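Local coordinates for CEP104 (Gallus gallus, PDB 5JO8), which is a centriolar protein whose TOG domain, the part crystallised here, probably binds tubulin or microtubules, at residues 161-166 / 201-206; 175-180 / 194-199; 215-220 / 248-253; 241-246 / 272-277. All coordinates share one frame; numbering follows the deposited sequence. Where two conformers were deposited one is given.

Interaction 1: 161-166 / 201-206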
loop_
_atom_site.group_PDB
_atom_site.type_symbol
_atom_site.label_atom_id
_atom_site.label_comp_id
_atom_site.label_asym_id
_atom_site.label_seq_id
_atom_site.Cartn_x
_atom_site.Cartn_y
_atom_site.Cartn_z
ATOM N N MET A 161 -7.543 -2.600 -2.066
ATOM C CA MET A 161 -7.603 -2.360 -0.629
ATOM C C MET A 161 -8.078 -0.945 -0.316
ATOM O O MET A 161 -8.844 -0.742 0.623
ATOM C CB MET A 161 -6.258 -2.648 0.041
ATOM C CG MET A 161 -6.276 -2.418 1.557
ATOM S SD MET A 161 -4.814 -3.072 2.373
ATOM C CE MET A 161 -3.505 -2.071 1.657
ATOM N N ALA A 162 -7.644 0.028 -1.111
ATOM C CA ALA A 162 -8.049 1.422 -0.918
ATOM C C ALA A 162 -9.562 1.621 -1.034
ATOM O O ALA A 162 -10.133 2.523 -0.401
ATOM C CB ALA A 162 -7.319 2.329 -1.928
ATOM N N LEU A 163 -10.210 0.772 -1.823
ATOM C CA LEU A 163 -11.625 0.937 -2.118
ATOM C C LEU A 163 -12.564 -0.001 -1.335
ATOM O O LEU A 163 -13.792 0.130 -1.414
ATOM C CB LEU A 163 -11.831 0.854 -3.639
ATOM C CG LEU A 163 -11.061 2.021 -4.293
ATOM C CD1 LEU A 163 -10.550 1.727 -5.686
ATOM C CD2 LEU A 163 -11.924 3.272 -4.295
ATOM N N TRP A 164 -12.000 -0.917 -0.543
ATOM C CA TRP A 164 -12.835 -1.775 0.299
ATOM C C TRP A 164 -13.634 -0.918 1.260
ATOM O O TRP A 164 -13.124 0.063 1.801
ATOM C CB TRP A 164 -12.023 -2.794 1.098
ATOM C CG TRP A 164 -11.361 -3.818 0.264
ATOM C CD1 TRP A 164 -11.747 -4.259 -0.981
ATOM C CD2 TRP A 164 -10.167 -4.522 0.593
ATOM N NE1 TRP A 164 -10.850 -5.205 -1.437
ATOM C CE2 TRP A 164 -9.872 -5.378 -0.489
ATOM C CE3 TRP A 164 -9.311 -4.514 1.704
ATOM C CZ2 TRP A 164 -8.758 -6.213 -0.493
ATOM C CZ3 TRP A 164 -8.207 -5.340 1.695
ATOM C CH2 TRP A 164 -7.940 -6.178 0.599
ATOM N N SER A 165 -14.895 -1.292 1.449
ATOM C CA SER A 165 -15.787 -0.520 2.317
ATOM C C SER A 165 -15.245 -0.364 3.743
ATOM O O SER A 165 -15.517 0.645 4.398
ATOM C CB SER A 165 -17.196 -1.123 2.335
ATOM O OG SER A 165 -17.184 -2.412 2.903
ATOM N N GLU A 166 -14.482 -1.347 4.218
ATOM C CA GLU A 166 -13.872 -1.248 5.549
ATOM C C GLU A 166 -12.700 -0.272 5.604
ATOM O O GLU A 166 -12.379 0.251 6.670
ATOM C CB GLU A 166 -13.388 -2.615 6.036
ATOM C CG GLU A 166 -14.506 -3.592 6.430
ATOM C CD GLU A 166 -15.275 -3.150 7.671
ATOM O OE1 GLU A 166 -14.648 -2.949 8.733
ATOM O OE2 GLU A 166 -16.514 -3.017 7.583
ATOM N N LEU A 201 -6.783 8.620 -7.750
ATOM C CA LEU A 201 -7.335 9.971 -7.780
ATOM C C LEU A 201 -8.517 10.060 -8.751
ATOM O O LEU A 201 -9.561 10.618 -8.416
ATOM C CB LEU A 201 -6.251 10.973 -8.160
ATOM C CG LEU A 201 -6.624 12.452 -8.157
ATOM C CD1 LEU A 201 -7.247 12.838 -6.821
ATOM C CD2 LEU A 201 -5.379 13.276 -8.440
ATOM N N LYS A 202 -8.359 9.501 -9.946
ATOM C CA LYS A 202 -9.445 9.493 -10.921
ATOM C C LYS A 202 -10.692 8.836 -10.348
ATOM O O LYS A 202 -11.795 9.373 -10.450
ATOM C CB LYS A 202 -9.040 8.729 -12.178
ATOM C CG LYS A 202 -8.037 9.411 -13.066
ATOM C CD LYS A 202 -7.826 8.566 -14.312
ATOM C CE LYS A 202 -6.623 9.024 -15.098
ATOM N NZ LYS A 202 -6.388 8.147 -16.277
ATOM N N GLU A 203 -10.497 7.669 -9.742
ATOM C CA GLU A 203 -11.589 6.862 -9.217
ATOM C C GLU A 203 -12.245 7.455 -7.964
ATOM O O GLU A 203 -13.463 7.372 -7.798
ATOM C CB GLU A 203 -11.079 5.457 -8.908
ATOM C CG GLU A 203 -12.172 4.441 -8.698
ATOM C CD GLU A 203 -11.653 3.023 -8.768
ATOM O OE1 GLU A 203 -10.504 2.832 -9.217
ATOM O OE2 GLU A 203 -12.398 2.100 -8.376
ATOM N N MET A 204 -11.445 8.055 -7.085
ATOM C CA MET A 204 -11.940 8.440 -5.767
ATOM C C MET A 204 -12.235 9.930 -5.624
ATOM O O MET A 204 -13.052 10.323 -4.794
ATOM C CB MET A 204 -10.945 8.015 -4.687
ATOM C CG MET A 204 -10.526 6.556 -4.767
ATOM S SD MET A 204 -9.397 6.084 -3.440
ATOM C CE MET A 204 -10.529 6.033 -2.060
ATOM N N GLY A 205 -11.556 10.751 -6.413
ATOM C CA GLY A 205 -11.712 12.194 -6.326
ATOM C C GLY A 205 -11.125 12.771 -5.053
ATOM O O GLY A 205 -10.338 12.109 -4.363
ATOM N N THR A 206 -11.524 13.996 -4.719
ATOM C CA THR A 206 -10.918 14.715 -3.599
ATOM C C THR A 206 -11.886 15.082 -2.472
ATOM O O THR A 206 -11.552 15.890 -1.600
ATOM C CB THR A 206 -10.213 15.990 -4.084
ATOM O OG1 THR A 206 -11.118 16.753 -4.895
ATOM C CG2 THR A 206 -8.987 15.629 -4.903
#
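Leu163 and Met204 carry the apolar part of this contact, where the C-terminal end of helix 148-163 meets that of helix 187-204. Leu163 CD2 lies 3.6 Å from Met204 CG, and the thioether curls past the same methyl: the chain is straight to SD and then bends at chi3 (74°), which leaves Met204 CE 3.8 Å from Leu163 CD2. That bend also brings Met204 CE to 3.9 Å from the backbone Ala162 O. Leu200 and Lys168 press on Leu163 from outside the two segments.

The second kind of contact sets a charged group against a methyl. Glu203 reaches out as an extended chain, and its OE2 comes to 3.3 Å from Leu163 CD1, with the rest of the carboxylate only slightly farther off. Within 201-206 the backbone bond from Gly205 N to Leu201 O, 2.8 Å, closes the helix before Gly205 turns off with positive phi.

The two helix ends of this TOG domain thus meet mainly by apolar packing, with a carboxylate edging a methyl and no polar bond to fix the direction. Leu163 CD1 offers that carboxylate no hydrogen bond, so solvent probably meets much of its polar need.

Interaction 2: 175-180 / 194-199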
loop_
_atom_site.group_PDB
_atom_site.type_symbol
_atom_site.label_atom_id
_atom_site.label_comp_id
_atom_site.label_asym_id
_atom_site.label_seq_id
_atom_site.Cartn_x
_atom_site.Cartn_y
_atom_site.Cartn_z
ATOM N N VAL A 175 -3.306 9.062 1.620
ATOM C CA VAL A 175 -2.317 9.854 2.327
ATOM C C VAL A 175 -0.931 9.224 2.242
ATOM O O VAL A 175 0.061 9.920 2.018
ATOM C CB VAL A 175 -2.750 10.094 3.786
ATOM C CG1 VAL A 175 -1.700 10.910 4.521
ATOM C CG2 VAL A 175 -4.096 10.795 3.807
ATOM N N HIS A 176 -0.862 7.910 2.398
ATOM C CA HIS A 176 0.403 7.204 2.252
ATOM C C HIS A 176 0.959 7.387 0.835
ATOM O O HIS A 176 2.153 7.599 0.652
ATOM C CB HIS A 176 0.205 5.717 2.528
ATOM C CG HIS A 176 1.414 5.036 3.086
ATOM N ND1 HIS A 176 2.557 4.818 2.347
ATOM C CD2 HIS A 176 1.655 4.514 4.311
ATOM C CE1 HIS A 176 3.453 4.195 3.093
ATOM N NE2 HIS A 176 2.930 4.002 4.291
ATOM N N LEU A 177 0.079 7.293 -0.156
ATOM C CA LEU A 177 0.492 7.386 -1.562
ATOM C C LEU A 177 1.051 8.749 -1.986
ATOM O O LEU A 177 1.867 8.806 -2.911
ATOM C CB LEU A 177 -0.664 7.001 -2.477
ATOM C CG LEU A 177 -1.069 5.529 -2.499
ATOM C CD1 LEU A 177 -2.273 5.372 -3.364
ATOM C CD2 LEU A 177 0.053 4.594 -2.952
ATOM N N VAL A 178 0.612 9.826 -1.338
ATOM C CA VAL A 178 1.075 11.175 -1.690
ATOM C C VAL A 178 2.265 11.687 -0.886
ATOM O O VAL A 178 2.620 12.860 -0.965
ATOM C CB VAL A 178 -0.071 12.208 -1.722
ATOM C CG1 VAL A 178 -1.144 11.788 -2.707
ATOM C CG2 VAL A 178 -0.642 12.439 -0.326
ATOM N N GLN A 179 2.891 10.806 -0.116
ATOM C CA GLN A 179 4.079 11.215 0.616
ATOM C C GLN A 179 5.230 11.462 -0.355
ATOM O O GLN A 179 5.214 10.962 -1.475
ATOM C CB GLN A 179 4.438 10.178 1.687
ATOM C CG GLN A 179 3.391 10.088 2.802
ATOM C CD GLN A 179 2.975 11.464 3.324
ATOM O OE1 GLN A 179 3.757 12.149 3.986
ATOM N NE2 GLN A 179 1.745 11.877 3.011
ATOM N N LEU A 180 6.210 12.251 0.077
ATOM C CA LEU A 180 7.312 12.684 -0.783
ATOM C C LEU A 180 7.953 11.542 -1.568
ATOM O O LEU A 180 8.230 10.476 -1.022
ATOM C CB LEU A 180 8.388 13.397 0.041
ATOM C CG LEU A 180 9.576 13.958 -0.743
ATOM C CD1 LEU A 180 9.254 15.347 -1.282
ATOM C CD2 LEU A 180 10.847 13.976 0.098
ATOM N N VAL A 194 3.488 7.001 -8.880
ATOM C CA VAL A 194 2.730 8.018 -9.606
ATOM C C VAL A 194 1.504 7.425 -10.292
ATOM O O VAL A 194 0.454 8.064 -10.365
ATOM C CB VAL A 194 3.601 8.849 -10.564
ATOM C CG1 VAL A 194 4.562 9.702 -9.767
ATOM C CG2 VAL A 194 4.370 7.952 -11.539
ATOM N N GLU A 195 1.627 6.195 -10.787
ATOM C CA GLU A 195 0.506 5.566 -11.453
ATOM C C GLU A 195 -0.616 5.234 -10.470
ATOM O O GLU A 195 -1.793 5.359 -10.813
ATOM C CB GLU A 195 0.958 4.305 -12.195
ATOM C CG GLU A 195 1.840 4.572 -13.385
ATOM C CD GLU A 195 2.342 3.283 -14.008
ATOM O OE1 GLU A 195 2.460 2.269 -13.281
ATOM O OE2 GLU A 195 2.610 3.285 -15.221
ATOM N N LEU A 196 -0.249 4.801 -9.267
ATOM C CA LEU A 196 -1.235 4.535 -8.213
ATOM C C LEU A 196 -2.021 5.784 -7.837
ATOM O O LEU A 196 -3.248 5.746 -7.721
ATOM C CB LEU A 196 -0.570 3.946 -6.967
ATOM C CG LEU A 196 -0.442 2.423 -6.998
ATOM C CD1 LEU A 196 0.493 1.932 -5.908
ATOM C CD2 LEU A 196 -1.812 1.784 -6.848
ATOM N N VAL A 197 -1.312 6.894 -7.656
ATOM C CA VAL A 197 -1.962 8.160 -7.356
ATOM C C VAL A 197 -2.887 8.538 -8.510
ATOM O O VAL A 197 -4.052 8.864 -8.289
ATOM C CB VAL A 197 -0.933 9.286 -7.069
ATOM C CG1 VAL A 197 -1.636 10.636 -6.947
ATOM C CG2 VAL A 197 -0.147 8.980 -5.791
ATOM N N GLU A 198 -2.379 8.482 -9.743
ATOM C CA GLU A 198 -3.177 8.900 -10.884
ATOM C C GLU A 198 -4.451 8.077 -10.963
ATOM O O GLU A 198 -5.541 8.611 -11.184
ATOM C CB GLU A 198 -2.397 8.729 -12.183
ATOM C CG GLU A 198 -3.169 9.183 -13.414
ATOM C CD GLU A 198 -2.487 8.820 -14.711
ATOM O OE1 GLU A 198 -2.734 9.529 -15.707
ATOM O OE2 GLU A 198 -1.722 7.829 -14.745
ATOM N N CYS A 199 -4.300 6.773 -10.774
ATOM C CA CYS A 199 -5.408 5.844 -10.898
ATOM C C CYS A 199 -6.438 6.050 -9.790
ATOM O O CYS A 199 -7.635 6.205 -10.054
ATOM C CB CYS A 199 -4.874 4.412 -10.868
ATOM S SG CYS A 199 -6.131 3.125 -10.794
#
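A chi1 of -71° sets Leu177 CG opposite its own carbonyl carbon and sends the branch across to helix 187-204, while Val197, at 172°, turns CG1 away from its backbone N and leaves CG2 on the N side, facing Leu177. The methyl thus meets the helix end at two points: Val197 CG2 stands 3.5 Å from the backbone Leu177 O and 3.9 Å from Leu177 CB. Farther out, Leu177 CD2 packs on Leu196 CD1 at 4.0 Å, the two leucine side chains running roughly at right angles. Val178, the first residue to leave helical geometry, adds a looser touch, its CG1 lying 4.3 Å from Val197 CG2. The backbones come close, with 6.3 Å between the CA atoms of Leu177 and Val197.

No hydrogen bond crosses between the segments. The turn that follows the short helix 173-177 is tied down locally: Gln179 folds back so that its NE2 donates to Val175 O over 2.8 Å, nearly straight at 161°, the acceptor lying close to the amide plane. Arg193, one residue before 194-199, bonds the carbonyls of Leu177, Gln179 and Leu180, so helix 187-204 also grips this turn by polar bonds.

All four touching side chains are buried. Leu140 of helix 125-142 borders Leu177, Phe219 of helix 213-223 rests on both Val178 and Val197, and Ile238 of helix 229-245 reaches Val197, which places the contact among the stacked HEAT-like helices characteristic of TOG domains, with these three helices gathered around it.

Interaction 3: 215-220 / 248-253; sequences NVMKFA and AAILEY
Met217 is the first residue of 215-220 to touch helix 247-253, and it does so along its whole length. Its CB sits squarely over one face of the Tyr253 ring, 3.7 Å from the centroid and 8° off the normal, a CH-pi contact. Beyond CB the chain bends at chi2 (-54°) and again at chi3, curling toward Ile250: Met217 SD approaches Ile250 CD1 to 3.5 Å, and Met217 CE ends 3.9 Å from Ile250 CG2. The methionine therefore fills the wedge between two side chains one helical turn apart.

The short segments cross at -44° with their axes 11.2 Å apart, too wide for the backbones to touch, and long side chains bridge the gap. This is helix-on-helix packing in the C-terminal part of an alpha-helical TOG domain; Ile213 touches Ile250, and Leu254 lies against Met217.

Next along, Lys218 meets the far end of the same tyrosine. Tyr253 OH comes to 3.3 Å from Lys218 CA and 3.5 Å from Lys218 CB, contacts to carbon; the lysine chain then bends at chi3 and chi4, curling round rather than running straight out. Phe219 then points away from helix 247-253, its ring packing against Arg193 and Val194 of helix 187-204.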
loop_
_atom_site.group_PDB
_atom_site.type_symbol
_atom_site.label_atom_id
_atom_site.label_comp_id
_atom_site.label_asym_id
_atom_site.label_seq_id
_atom_site.Cartn_x
_atom_site.Cartn_y
_atom_site.Cartn_z
ATOM N N ASN A 215 -2.465 18.127 -1.077
ATOM C CA ASN A 215 -1.552 16.986 -0.953
ATOM C C ASN A 215 -1.205 16.340 -2.297
ATOM O O ASN A 215 -0.086 15.882 -2.495
ATOM C CB ASN A 215 -1.913 15.980 0.171
ATOM C CG ASN A 215 -3.181 15.171 -0.096
ATOM O OD1 ASN A 215 -3.611 14.997 -1.241
ATOM N ND2 ASN A 215 -3.756 14.614 0.975
ATOM N N VAL A 216 -2.139 16.399 -3.239
ATOM C CA VAL A 216 -1.870 15.939 -4.604
ATOM C C VAL A 216 -0.872 16.858 -5.309
ATOM O O VAL A 216 0.082 16.388 -5.936
ATOM C CB VAL A 216 -3.157 15.802 -5.402
ATOM C CG1 VAL A 216 -2.836 15.572 -6.891
ATOM C CG2 VAL A 216 -4.002 14.666 -4.838
ATOM N N MET A 217 -1.075 18.170 -5.200
ATOM C CA MET A 217 -0.143 19.106 -5.815
ATOM C C MET A 217 1.257 19.029 -5.206
ATOM O O MET A 217 2.254 19.132 -5.913
ATOM C CB MET A 217 -0.675 20.542 -5.770
ATOM C CG MET A 217 -1.749 20.837 -6.808
ATOM S SD MET A 217 -1.262 20.455 -8.503
ATOM C CE MET A 217 -0.205 21.848 -8.847
ATOM N N LYS A 218 1.334 18.863 -3.886
ATOM C CA LYS A 218 2.639 18.702 -3.263
ATOM C C LYS A 218 3.342 17.466 -3.827
ATOM O O LYS A 218 4.504 17.519 -4.232
ATOM C CB LYS A 218 2.519 18.609 -1.741
ATOM C CG LYS A 218 3.808 18.187 -1.082
ATOM C CD LYS A 218 3.665 18.070 0.420
ATOM C CE LYS A 218 3.726 19.428 1.100
ATOM N NZ LYS A 218 2.423 20.153 1.104
ATOM N N PHE A 219 2.614 16.355 -3.874
ATOM C CA PHE A 219 3.162 15.115 -4.420
ATOM C C PHE A 219 3.582 15.252 -5.885
ATOM O O PHE A 219 4.719 14.940 -6.248
ATOM C CB PHE A 219 2.158 13.968 -4.270
ATOM C CG PHE A 219 2.575 12.714 -4.983
ATOM C CD1 PHE A 219 3.519 11.865 -4.428
ATOM C CD2 PHE A 219 2.045 12.395 -6.236
ATOM C CE1 PHE A 219 3.919 10.710 -5.093
ATOM C CE2 PHE A 219 2.437 11.243 -6.904
ATOM C CZ PHE A 219 3.369 10.397 -6.332
ATOM N N ALA A 220 2.658 15.721 -6.720
ATOM C CA ALA A 220 2.891 15.803 -8.162
ATOM C C ALA A 220 4.025 16.763 -8.500
ATOM O O ALA A 220 4.850 16.464 -9.365
ATOM C CB ALA A 220 1.614 16.213 -8.882
ATOM N N ALA A 248 -7.990 27.694 -10.801
ATOM C CA ALA A 248 -7.461 28.776 -9.969
ATOM C C ALA A 248 -6.456 28.272 -8.940
ATOM O O ALA A 248 -5.363 28.828 -8.810
ATOM C CB ALA A 248 -8.600 29.518 -9.268
ATOM N N ALA A 249 -6.834 27.214 -8.225
ATOM C CA ALA A 249 -5.994 26.645 -7.174
ATOM C C ALA A 249 -4.668 26.150 -7.728
ATOM O O ALA A 249 -3.618 26.348 -7.119
ATOM C CB ALA A 249 -6.726 25.519 -6.462
ATOM N N ILE A 250 -4.713 25.522 -8.898
ATOM C CA ILE A 250 -3.504 24.999 -9.509
ATOM C C ILE A 250 -2.561 26.119 -9.910
ATOM O O ILE A 250 -1.360 26.069 -9.628
ATOM C CB ILE A 250 -3.832 24.077 -10.693
ATOM C CG1 ILE A 250 -4.694 22.895 -10.237
ATOM C CG2 ILE A 250 -2.554 23.609 -11.361
ATOM C CD1 ILE A 250 -4.236 22.234 -8.974
ATOM N N LEU A 251 -3.096 27.142 -10.569
ATOM C CA LEU A 251 -2.266 28.263 -10.989
ATOM C C LEU A 251 -1.670 29.016 -9.797
ATOM O O LEU A 251 -0.555 29.537 -9.873
ATOM C CB LEU A 251 -3.069 29.212 -11.878
ATOM C CG LEU A 251 -3.447 28.616 -13.229
ATOM C CD1 LEU A 251 -4.497 29.488 -13.903
ATOM C CD2 LEU A 251 -2.210 28.480 -14.098
ATOM N N GLU A 252 -2.425 29.068 -8.706
ATOM C CA GLU A 252 -1.969 29.718 -7.481
ATOM C C GLU A 252 -0.885 28.905 -6.783
ATOM O O GLU A 252 -0.112 29.442 -5.994
ATOM C CB GLU A 252 -3.150 29.956 -6.540
ATOM C CG GLU A 252 -4.039 31.129 -6.957
ATOM C CD GLU A 252 -5.451 31.008 -6.418
ATOM O OE1 GLU A 252 -5.711 30.069 -5.633
ATOM O OE2 GLU A 252 -6.304 31.843 -6.792
ATOM N N TYR A 253 -0.822 27.612 -7.080
ATOM C CA TYR A 253 0.151 26.752 -6.428
ATOM C C TYR A 253 1.501 26.840 -7.115
ATOM O O TYR A 253 2.551 26.911 -6.466
ATOM C CB TYR A 253 -0.341 25.296 -6.424
ATOM C CG TYR A 253 0.427 24.405 -5.474
ATOM C CD1 TYR A 253 0.037 24.289 -4.147
ATOM C CD2 TYR A 253 1.543 23.693 -5.890
ATOM C CE1 TYR A 253 0.747 23.485 -3.255
ATOM C CE2 TYR A 253 2.261 22.884 -5.007
ATOM C CZ TYR A 253 1.847 22.784 -3.694
ATOM O OH TYR A 253 2.543 21.992 -2.810
#

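Interaction 4: 241-246 / 272-277; sequences GMYRKH and DGFTKI
Just before Tyr243 and Arg244, the residues that meet the last helix, Met242 O takes two backbone N-H groups: His246 N at 2.7 Å and Lys245 N at 3.0 Å. Both bonds lie in the last turn of helix 229-245, and His246 is at the N-cap position of the helix that follows.

Tyr243, with CG anti to the backbone N (chi1 177°), lays its ring on that of Phe274 in an offset stack. The centroids are 3.9 Å apart and the planes nearly parallel, at 11°. Phe274 CD1 sits over the tyrosine ring, 3.4 Å from Tyr243 CG, and Phe274 CB covers the same face nearer the hydroxyl, 3.9 Å from the ring centroid.

The stack joins the terminal helix 265-276 of this all-helical TOG construct to the end of helix 229-245. Leu251 of the intervening helix touches both rings.

Ile277, the last residue modelled, packs alongside: its CD1 approaches Tyr243 CD2 to 3.9 Å. On its other flank Arg244, extended from CG to NE, crosses at about a right angle and presents one guanidinium face to the isoleucine, with Arg244 NH2 3.8 Å from Ile277 CG1.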
loop_
_atom_site.group_PDB
_atom_site.type_symbol
_atom_site.label_atom_id
_atom_site.label_comp_id
_atom_site.label_asym_id
_atom_site.label_seq_id
_atom_site.Cartn_x
_atom_site.Cartn_y
_atom_site.Cartn_z
ATOM N N GLY A 241 -5.022 16.831 -15.002
ATOM C CA GLY A 241 -6.305 16.341 -14.531
ATOM C C GLY A 241 -6.919 17.269 -13.497
ATOM O O GLY A 241 -8.099 17.621 -13.573
ATOM N N MET A 242 -6.103 17.676 -12.533
ATOM C CA MET A 242 -6.542 18.574 -11.474
ATOM C C MET A 242 -6.909 19.945 -12.029
ATOM O O MET A 242 -7.886 20.556 -11.593
ATOM C CB MET A 242 -5.442 18.740 -10.425
ATOM C CG MET A 242 -5.007 17.449 -9.774
ATOM S SD MET A 242 -5.690 17.261 -8.127
ATOM C CE MET A 242 -7.390 16.886 -8.511
ATOM N N TYR A 243 -6.110 20.420 -12.980
ATOM C CA TYR A 243 -6.286 21.749 -13.556
ATOM C C TYR A 243 -7.657 21.918 -14.197
ATOM O O TYR A 243 -8.249 22.999 -14.150
ATOM C CB TYR A 243 -5.204 22.012 -14.604
ATOM C CG TYR A 243 -5.343 23.342 -15.311
ATOM C CD1 TYR A 243 -4.899 24.515 -14.713
ATOM C CD2 TYR A 243 -5.910 23.424 -16.577
ATOM C CE1 TYR A 243 -5.017 25.737 -15.357
ATOM C CE2 TYR A 243 -6.037 24.640 -17.226
ATOM C CZ TYR A 243 -5.589 25.792 -16.611
ATOM O OH TYR A 243 -5.710 27.005 -17.249
ATOM N N ARG A 244 -8.152 20.846 -14.808
ATOM C CA ARG A 244 -9.450 20.876 -15.468
ATOM C C ARG A 244 -10.563 21.191 -14.476
ATOM O O ARG A 244 -11.544 21.849 -14.820
ATOM C CB ARG A 244 -9.724 19.543 -16.167
ATOM C CG ARG A 244 -8.734 19.207 -17.263
ATOM C CD ARG A 244 -9.040 17.857 -17.906
ATOM N NE ARG A 244 -8.096 17.558 -18.980
ATOM C CZ ARG A 244 -8.265 17.925 -20.244
ATOM N NH1 ARG A 244 -9.345 18.608 -20.598
ATOM N NH2 ARG A 244 -7.351 17.612 -21.154
ATOM N N LYS A 245 -10.394 20.728 -13.240
ATOM C CA LYS A 245 -11.403 20.889 -12.201
ATOM C C LYS A 245 -11.113 22.081 -11.290
ATOM O O LYS A 245 -12.035 22.702 -10.755
ATOM C CB LYS A 245 -11.483 19.616 -11.352
ATOM C CG LYS A 245 -11.658 18.332 -12.151
ATOM C CD LYS A 245 -11.133 17.127 -11.379
ATOM C CE LYS A 245 -12.176 16.025 -11.270
ATOM N NZ LYS A 245 -13.284 16.396 -10.345
ATOM N N HIS A 246 -9.833 22.399 -11.113
ATOM C CA HIS A 246 -9.429 23.358 -10.084
ATOM C C HIS A 246 -8.436 24.372 -10.634
ATOM O O HIS A 246 -7.353 24.561 -10.076
ATOM C CB HIS A 246 -8.798 22.620 -8.905
ATOM C CG HIS A 246 -9.637 21.499 -8.369
ATOM N ND1 HIS A 246 -10.718 21.709 -7.541
ATOM C CD2 HIS A 246 -9.543 20.158 -8.532
ATOM C CE1 HIS A 246 -11.257 20.546 -7.221
ATOM N NE2 HIS A 246 -10.564 19.589 -7.810
ATOM N N ASP A 272 1.626 25.672 -21.558
ATOM C CA ASP A 272 1.002 25.507 -22.878
ATOM C C ASP A 272 -0.168 24.539 -22.799
ATOM O O ASP A 272 -1.211 24.753 -23.423
ATOM C CB ASP A 272 1.999 25.002 -23.919
ATOM C CG ASP A 272 2.958 26.073 -24.372
ATOM O OD1 ASP A 272 2.683 27.269 -24.121
ATOM O OD2 ASP A 272 3.984 25.711 -24.980
ATOM N N GLY A 273 0.017 23.467 -22.030
ATOM C CA GLY A 273 -1.028 22.484 -21.830
ATOM C C GLY A 273 -2.244 23.105 -21.181
ATOM O O GLY A 273 -3.371 22.827 -21.578
ATOM N N PHE A 274 -2.018 23.946 -20.166
ATOM C CA PHE A 274 -3.114 24.648 -19.525
ATOM C C PHE A 274 -3.884 25.492 -20.546
ATOM O O PHE A 274 -5.118 25.501 -20.568
ATOM C CB PHE A 274 -2.598 25.563 -18.408
ATOM C CG PHE A 274 -2.096 24.842 -17.177
ATOM C CD1 PHE A 274 -2.409 23.508 -16.926
ATOM C CD2 PHE A 274 -1.316 25.523 -16.256
ATOM C CE1 PHE A 274 -1.936 22.873 -15.778
ATOM C CE2 PHE A 274 -0.848 24.901 -15.114
ATOM C CZ PHE A 274 -1.158 23.576 -14.872
ATOM N N THR A 275 -3.144 26.221 -21.369
ATOM C CA THR A 275 -3.758 27.075 -22.377
ATOM C C THR A 275 -4.498 26.242 -23.433
ATOM O O THR A 275 -5.531 26.666 -23.945
ATOM C CB THR A 275 -2.717 28.006 -23.009
ATOM O OG1 THR A 275 -2.173 28.861 -21.994
ATOM C CG2 THR A 275 -3.345 28.876 -24.108
ATOM N N LYS A 276 -3.987 25.046 -23.727
ATOM C CA LYS A 276 -4.697 24.104 -24.599
ATOM C C LYS A 276 -6.024 23.661 -23.984
ATOM O O LYS A 276 -7.026 23.528 -24.686
ATOM C CB LYS A 276 -3.826 22.887 -24.911
ATOM C CG LYS A 276 -2.648 23.195 -25.814
ATOM C CD LYS A 276 -1.792 21.970 -26.077
ATOM C CE LYS A 276 -0.684 22.291 -27.071
ATOM N NZ LYS A 276 0.076 21.077 -27.486
ATOM N N ILE A 277 -6.022 23.429 -22.673
ATOM C CA ILE A 277 -7.227 23.056 -21.947
ATOM C C ILE A 277 -8.208 24.227 -21.880
ATOM O O ILE A 277 -9.426 24.037 -21.932
ATOM C CB ILE A 277 -6.874 22.498 -20.539
ATOM C CG1 ILE A 277 -6.074 21.197 -20.677
ATOM C CG2 ILE A 277 -8.127 22.289 -19.703
ATOM C CD1 ILE A 277 -5.412 20.727 -19.386
#

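In the fold
The four contacts lie close together in the C-terminal half of the helical stack. Interactions 1 and 2 share helix 187-204, their centres about 12 Å apart, and 2 is nested in the loop that 1 closes. Phe219 joins interaction 2 to 3, its CE2 lying 3.6 Å from Val197 CG2. Interactions 3 and 4, also about 12 Å apart between centres, alternate along the chain and merge physically: Val216 CG1 is 3.5 Å from Met242 SD, and Ile250 CG2 is 3.8 Å from Phe274 CZ. Leu201 CD2 also reaches Met242 SD, at 4.0 Å, linking 1 with 4. Interactions 2 and 4 do not touch, their nearest atoms being about 8 Å apart.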